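Local coordinates for protein peptidyl-tRNA hydrolase (Sulfolobus solfataricus, PDB 1XTY) that hydrolyses N-acylaminoacyl-tRNAs to free tRNA and an N-acylated amino acid, probably acting on peptidyl-tRNAs that drop off the ribosome, at residues I35-N39 and L40-E44; G103-E107 and N108-S112. All blocks are in the same frame, centred on the assembly; numbering follows the deposited sequence.

Contact 1. Residues I35-N39 and L40-E44; sequences INSNN and LRWKE
Asn39 and Trp42 meet as a stacked pair at the start of helix 40-51, where Asn39 holds the N-cap position and Ser37 builds an ST turn into the cap. The stacking rests on two measurements: the planes of the Asn39 amide and the Trp42 indole differ by only 9°, and Asn39 CG lies 3.4 Å from Trp42 CG. Behind the amide, Asn39 CB makes a CH-pi contact over the indole, 4.0 Å from the centroid of its five-membered ring. The torsions account for this overlap. In Asn39, CG stands opposite the backbone N (chi1 -166°), which carries the amide forward over the first helical turn, while Trp42 CG lies beside its own backbone N, which lays the indole face under the Asn39 amide. The indole is fixed from beyond the turn as well, because Trp42 NE1 is hydrogen-bonded to Asn78 O. The approach into the helix is shaped by Ser37, whose OG accepts from Asn39 N at 3.2 Å along a fairly straight bond and is also hydrogen-bonded to Ile34 O of the preceding helix. Ordinary helical bonding begins with Lys43 N, which donates to Asn39 O at 3.1 Å. The side chain of the same lysine passes alongside that carbonyl, with Lys43 CG 3.5 Å from Asn39 O, and runs extended beyond CG back across the connection between the two helices. At the far end of the connection, Ile35 packs on Ile35 of the second subunit, placing this turn beside the dimer contact. Lys43 NZ ends at Ser37 O, hydrogen-bonded at 2.8 Å, with the nitrogen tilted 26° from the carbonyl plane.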
ATOM      1  N   ILE A  35     -10.959   9.114  -5.113  1.00 13.64           N
ATOM      2  CA  ILE A  35     -10.641  10.476  -5.513  1.00 15.44           C
ATOM      3  C   ILE A  35     -11.222  10.796  -6.891  1.00 17.52           C
ATOM      4  O   ILE A  35     -11.690  11.913  -7.133  1.00 19.32           O
ATOM      5  CB  ILE A  35      -9.111  10.694  -5.535  1.00 14.14           C
ATOM      6  CG1 ILE A  35      -8.570  10.650  -4.106  1.00 12.43           C
ATOM      7  CG2 ILE A  35      -8.771  12.030  -6.189  1.00 15.00           C
ATOM      8  CD1 ILE A  35      -7.053  10.665  -4.021  1.00 13.08           C
ATOM      9  N   ASN A  36     -11.193   9.815  -7.787  1.00 18.58           N
ATOM     10  CA  ASN A  36     -11.716   9.990  -9.138  1.00 20.98           C
ATOM     11  C   ASN A  36     -13.232   9.811  -9.228  1.00 21.15           C
ATOM     12  O   ASN A  36     -13.816   9.996 -10.294  1.00 22.69           O
ATOM     13  CB  ASN A  36     -11.046   9.012 -10.105  1.00 21.99           C
ATOM     14  CG  ASN A  36      -9.591   9.352 -10.367  1.00 22.85           C
ATOM     15  OD1 ASN A  36      -9.163  10.487 -10.167  1.00 25.20           O
ATOM     16  ND2 ASN A  36      -8.829   8.371 -10.835  1.00 24.45           N
ATOM     17  N   SER A  37     -13.867   9.449  -8.119  1.00 20.32           N
ATOM     18  CA  SER A  37     -15.316   9.260  -8.119  1.00 21.20           C
ATOM     19  C   SER A  37     -16.027  10.576  -7.823  1.00 22.30           C
ATOM     20  O   SER A  37     -15.394  11.614  -7.628  1.00 21.59           O
ATOM     21  CB  SER A  37     -15.726   8.247  -7.053  1.00 19.77           C
ATOM     22  OG  SER A  37     -15.706   8.844  -5.765  1.00 17.68           O
ATOM     23  N   ASN A  38     -17.352  10.518  -7.788  1.00 25.24           N
ATOM     24  CA  ASN A  38     -18.171  11.680  -7.477  1.00 26.75           C
ATOM     25  C   ASN A  38     -19.028  11.300  -6.277  1.00 25.98           C
ATOM     26  O   ASN A  38     -20.065  11.910  -6.012  1.00 26.27           O
ATOM     27  CB  ASN A  38     -19.060  12.044  -8.668  1.00 31.49           C
ATOM     28  CG  ASN A  38     -19.767  10.840  -9.251  1.00 34.71           C
ATOM     29  OD1 ASN A  38     -20.407  10.068  -8.530  1.00 37.34           O
ATOM     30  ND2 ASN A  38     -19.661  10.671 -10.565  1.00 37.63           N
ATOM     31  N   ASN A  39     -18.581  10.270  -5.562  1.00 23.89           N
ATOM     32  CA  ASN A  39     -19.285   9.784  -4.386  1.00 22.37           C
ATOM     33  C   ASN A  39     -18.834  10.589  -3.174  1.00 22.21           C
ATOM     34  O   ASN A  39     -17.748  10.373  -2.632  1.00 19.94           O
ATOM     35  CB  ASN A  39     -18.990   8.292  -4.182  1.00 21.46           C
ATOM     36  CG  ASN A  39     -19.941   7.633  -3.200  1.00 21.63           C
ATOM     37  OD1 ASN A  39     -20.454   6.542  -3.456  1.00 21.76           O
ATOM     38  ND2 ASN A  39     -20.172   8.283  -2.068  1.00 17.49           N
ATOM     39  N   LEU A  40     -19.681  11.522  -2.751  1.00 22.12           N
ATOM     40  CA  LEU A  40     -19.373  12.383  -1.613  1.00 22.97           C
ATOM     41  C   LEU A  40     -19.135  11.637  -0.314  1.00 21.26           C
ATOM     42  O   LEU A  40     -18.236  11.982   0.449  1.00 21.55           O
ATOM     43  CB  LEU A  40     -20.490  13.412  -1.426  1.00 25.87           C
ATOM     44  CG  LEU A  40     -20.607  14.432  -2.561  1.00 28.83           C
ATOM     45  CD1 LEU A  40     -21.798  15.345  -2.316  1.00 30.60           C
ATOM     46  CD2 LEU A  40     -19.321  15.239  -2.653  1.00 30.52           C
ATOM     47  N   ARG A  41     -19.942  10.618  -0.054  1.00 21.20           N
ATOM     48  CA  ARG A  41     -19.771   9.850   1.170  1.00 21.35           C
ATOM     49  C   ARG A  41     -18.383   9.206   1.201  1.00 19.02           C
ATOM     50  O   ARG A  41     -17.678   9.291   2.203  1.00 16.70           O
ATOM     51  CB  ARG A  41     -20.856   8.775   1.283  1.00 22.99           C
ATOM     52  CG  ARG A  41     -20.733   7.903   2.520  1.00 29.63           C
ATOM     53  CD  ARG A  41     -21.060   8.659   3.794  1.00 34.91           C
ATOM     54  NE  ARG A  41     -22.494   8.888   3.936  1.00 41.26           N
ATOM     55  CZ  ARG A  41     -23.056   9.455   4.996  1.00 43.69           C
ATOM     56  NH1 ARG A  41     -22.301   9.855   6.012  1.00 45.39           N
ATOM     57  NH2 ARG A  41     -24.373   9.612   5.046  1.00 45.71           N
ATOM     58  N   TRP A  42     -17.993   8.569   0.102  1.00 17.58           N
ATOM     59  CA  TRP A  42     -16.682   7.920   0.032  1.00 17.16           C
ATOM     60  C   TRP A  42     -15.546   8.919   0.262  1.00 18.14           C
ATOM     61  O   TRP A  42     -14.579   8.620   0.964  1.00 16.41           O
ATOM     62  CB  TRP A  42     -16.479   7.260  -1.331  1.00 17.37           C
ATOM     63  CG  TRP A  42     -17.357   6.078  -1.604  1.00 17.76           C
ATOM     64  CD1 TRP A  42     -18.338   5.572  -0.799  1.00 18.71           C
ATOM     65  CD2 TRP A  42     -17.327   5.249  -2.769  1.00 19.32           C
ATOM     66  NE1 TRP A  42     -18.919   4.477  -1.392  1.00 19.80           N
ATOM     67  CE2 TRP A  42     -18.317   4.256  -2.602  1.00 20.22           C
ATOM     68  CE3 TRP A  42     -16.556   5.247  -3.941  1.00 20.37           C
ATOM     69  CZ2 TRP A  42     -18.558   3.269  -3.564  1.00 21.26           C
ATOM     70  CZ3 TRP A  42     -16.796   4.265  -4.899  1.00 19.94           C
ATOM     71  CH2 TRP A  42     -17.789   3.291  -4.702  1.00 22.37           C
ATOM     72  N   LYS A  43     -15.663  10.099  -0.341  1.00 17.59           N
ATOM     73  CA  LYS A  43     -14.634  11.124  -0.202  1.00 18.79           C
ATOM     74  C   LYS A  43     -14.528  11.624   1.233  1.00 19.79           C
ATOM     75  O   LYS A  43     -13.434  11.931   1.715  1.00 19.74           O
ATOM     76  CB  LYS A  43     -14.910  12.286  -1.161  1.00 18.34           C
ATOM     77  CG  LYS A  43     -14.663  11.922  -2.618  1.00 18.23           C
ATOM     78  CD  LYS A  43     -14.928  13.091  -3.550  1.00 23.68           C
ATOM     79  CE  LYS A  43     -14.651  12.696  -4.991  1.00 26.13           C
ATOM     80  NZ  LYS A  43     -15.034  13.772  -5.951  1.00 28.41           N
ATOM     81  N   GLU A  44     -15.663  11.698   1.921  1.00 20.40           N
ATOM     82  CA  GLU A  44     -15.665  12.134   3.309  1.00 20.40           C
ATOM     83  C   GLU A  44     -14.933  11.089   4.146  1.00 18.51           C
ATOM     84  O   GLU A  44     -14.088  11.430   4.977  1.00 16.89           O
ATOM     85  CB  GLU A  44     -17.101  12.302   3.817  1.00 24.72           C
ATOM     86  CG  GLU A  44     -17.897  13.358   3.066  1.00 30.79           C
ATOM     87  CD  GLU A  44     -19.336  13.464   3.537  1.00 32.58           C
ATOM     88  OE1 GLU A  44     -20.035  12.427   3.563  1.00 35.02           O
ATOM     89  OE2 GLU A  44     -19.770  14.585   3.874  1.00 35.34           O
TER

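Contact 2. Residues G103-E107 and N108-S112; sequences GPAPE and NLVDS
Pro106 O receives Val110 N at 2.9 Å with an N-H...O angle of 162°, the first full turn of helix 107-114, and also a weak bond from Leu109 N; one residue on, Asp111 N donates to Glu107 O. The side chains follow this backbone closely. Pro106 and Leu109 lie side by side and point the same way, their CB atoms 3.9 Å apart. On the inner side, Ala105 CB meets the Val110 branch CG2 at 3.8 Å, and this methyl also comes 3.3 Å from Pro106 O, so it sits between the Ala105 methyl and the carbonyl that starts the helix. This is a strand-to-helix junction of the mixed-sheet alpha/beta fold: strand 97-106 turns a corner at Pro104, which follows a cis peptide bond, and Pro106 serves as the N-cap residue. Val110 continues inward onto Val5 of strand 2-9, whereas Trp45 of helix 40-51 packs on Ala105 and Pro106. A chi1 of 64° sets Glu107 CG between its backbone N and carbonyl carbon, and the chain runs extended to OE1, which forms a salt bridge with Lys3. Asp111 keeps CG beside its own backbone N (chi1 -77°), a torsion that brings the carboxylate back against the Glu107 carbonyl: Asp111 OD2 lies 2.7 Å from Glu107 O, two acceptors with no hydrogen bond between them, a close and probably unfavourable approach. With an alanine here, the backbone bond would probably survive, but the carboxylate pressed against the Glu107 carbonyl, and its negative charge beside Glu107, would be lost. The Lys3 salt bridge at Glu107 OE1 probably offsets part of the repulsion from Asp111 OD2, 4.6 Å away.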
ATOM      1  N   GLY A 103     -13.069  -0.236   1.591  1.00 11.57           N
ATOM      2  CA  GLY A 103     -13.017   1.015   2.322  1.00 12.86           C
ATOM      3  C   GLY A 103     -12.110   2.062   1.699  1.00 14.32           C
ATOM      4  O   GLY A 103     -11.796   1.985   0.509  1.00 11.98           O
ATOM      5  N   PRO A 104     -11.655   3.051   2.488  1.00 14.59           N
ATOM      6  CA  PRO A 104     -11.972   3.184   3.914  1.00 14.82           C
ATOM      7  C   PRO A 104     -13.444   3.477   4.205  1.00 15.09           C
ATOM      8  O   PRO A 104     -14.150   4.070   3.389  1.00 13.96           O
ATOM      9  CB  PRO A 104     -11.046   4.312   4.370  1.00 16.57           C
ATOM     10  CG  PRO A 104     -10.914   5.153   3.150  1.00 16.52           C
ATOM     11  CD  PRO A 104     -10.771   4.141   2.039  1.00 14.77           C
ATOM     12  N   ALA A 105     -13.897   3.046   5.377  1.00 14.34           N
ATOM     13  CA  ALA A 105     -15.279   3.258   5.791  1.00 13.82           C
ATOM     14  C   ALA A 105     -15.404   2.942   7.284  1.00 13.46           C
ATOM     15  O   ALA A 105     -14.491   2.376   7.877  1.00 13.77           O
ATOM     16  CB  ALA A 105     -16.205   2.355   4.987  1.00 14.96           C
ATOM     17  N   PRO A 106     -16.535   3.315   7.911  1.00 15.42           N
ATOM     18  CA  PRO A 106     -16.739   3.042   9.342  1.00 15.14           C
ATOM     19  C   PRO A 106     -16.376   1.590   9.645  1.00 14.15           C
ATOM     20  O   PRO A 106     -16.871   0.674   8.993  1.00 14.75           O
ATOM     21  CB  PRO A 106     -18.224   3.321   9.531  1.00 16.10           C
ATOM     22  CG  PRO A 106     -18.452   4.461   8.594  1.00 15.77           C
ATOM     23  CD  PRO A 106     -17.696   4.025   7.344  1.00 14.97           C
ATOM     24  N   GLU A 107     -15.520   1.372  10.637  1.00 14.30           N
ATOM     25  CA  GLU A 107     -15.088   0.013  10.938  1.00 16.15           C
ATOM     26  C   GLU A 107     -16.200  -0.973  11.274  1.00 15.95           C
ATOM     27  O   GLU A 107     -16.084  -2.159  10.970  1.00 14.96           O
ATOM     28  CB  GLU A 107     -14.040   0.016  12.052  1.00 19.14           C
ATOM     29  CG  GLU A 107     -14.517   0.511  13.387  1.00 24.37           C
ATOM     30  CD  GLU A 107     -13.388   0.536  14.397  1.00 28.47           C
ATOM     31  OE1 GLU A 107     -12.754  -0.523  14.598  1.00 29.27           O
ATOM     32  OE2 GLU A 107     -13.134   1.609  14.982  1.00 29.93           O
ATOM     33  N   ASN A 108     -17.272  -0.499  11.903  1.00 15.82           N
ATOM     34  CA  ASN A 108     -18.377  -1.391  12.237  1.00 15.35           C
ATOM     35  C   ASN A 108     -19.128  -1.746  10.962  1.00 17.54           C
ATOM     36  O   ASN A 108     -19.721  -2.820  10.853  1.00 16.26           O
ATOM     37  CB  ASN A 108     -19.315  -0.723  13.245  1.00 16.06           C
ATOM     38  CG  ASN A 108     -18.666  -0.536  14.598  1.00 17.00           C
ATOM     39  OD1 ASN A 108     -19.013   0.378  15.352  1.00 18.20           O
ATOM     40  ND2 ASN A 108     -17.717  -1.412  14.920  1.00 15.39           N
ATOM     41  N   LEU A 109     -19.096  -0.837   9.995  1.00 18.71           N
ATOM     42  CA  LEU A 109     -19.763  -1.077   8.727  1.00 21.28           C
ATOM     43  C   LEU A 109     -18.932  -2.114   7.988  1.00 21.26           C
ATOM     44  O   LEU A 109     -19.464  -3.076   7.442  1.00 24.62           O
ATOM     45  CB  LEU A 109     -19.855   0.223   7.918  1.00 20.25           C
ATOM     46  CG  LEU A 109     -20.669   0.148   6.626  1.00 21.02           C
ATOM     47  CD1 LEU A 109     -22.078  -0.345   6.938  1.00 21.03           C
ATOM     48  CD2 LEU A 109     -20.720   1.514   5.969  1.00 18.86           C
ATOM     49  N   VAL A 110     -17.617  -1.932   7.997  1.00 24.32           N
ATOM     50  CA  VAL A 110     -16.727  -2.871   7.333  1.00 26.73           C
ATOM     51  C   VAL A 110     -16.735  -4.217   8.056  1.00 29.65           C
ATOM     52  O   VAL A 110     -16.601  -5.269   7.423  1.00 29.20           O
ATOM     53  CB  VAL A 110     -15.282  -2.335   7.275  1.00 27.51           C
ATOM     54  CG1 VAL A 110     -14.406  -3.294   6.481  1.00 28.35           C
ATOM     55  CG2 VAL A 110     -15.269  -0.954   6.633  1.00 26.68           C
ATOM     56  N   ASP A 111     -16.895  -4.189   9.379  1.00 30.99           N
ATOM     57  CA  ASP A 111     -16.924  -5.426  10.155  1.00 33.43           C
ATOM     58  C   ASP A 111     -18.120  -6.293   9.792  1.00 33.64           C
ATOM     59  O   ASP A 111     -18.086  -7.506   9.978  1.00 32.89           O
ATOM     60  CB  ASP A 111     -16.955  -5.138  11.661  1.00 35.96           C
ATOM     61  CG  ASP A 111     -15.600  -4.743  12.209  1.00 38.19           C
ATOM     62  OD1 ASP A 111     -14.593  -5.366  11.814  1.00 40.40           O
ATOM     63  OD2 ASP A 111     -15.543  -3.820  13.050  1.00 40.59           O
ATOM     64  N   SER A 112     -19.183  -5.677   9.284  1.00 35.14           N
ATOM     65  CA  SER A 112     -20.359  -6.442   8.898  1.00 36.98           C
ATOM     66  C   SER A 112     -20.010  -7.261   7.655  1.00 38.94           C
ATOM     67  O   SER A 112     -20.874  -7.916   7.065  1.00 38.64           O
ATOM     68  CB  SER A 112     -21.549  -5.515   8.612  1.00 37.27           C
ATOM     69  OG  SER A 112     -21.330  -4.708   7.468  1.00 38.51           O
TER

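Both contacts start a helix, but in different settings. Contact 1 is a surface turn with none of its touching residues buried, joining helix 16-35 to helix 40-51; contact 2 is partly buried and joins strand 97-106 to helix 107-114. Their chemistry differs accordingly: residues 35-44 rely on polar side chains and an amide-indole stack, residues 103-112 on backbone bonds and apolar contacts of Ala105, Pro106, Leu109 and Val110, with the partly exposed acids Glu107 and Asp111 alongside. Their centres are 16 Å apart, their nearest atoms about 5 Å. Helix 40-51 links them, beginning in contact 1 and packing Trp45 on contact 2; Asn78 O is hydrogen-bonded to Trp42 NE1, and Leu79 packs on Leu109.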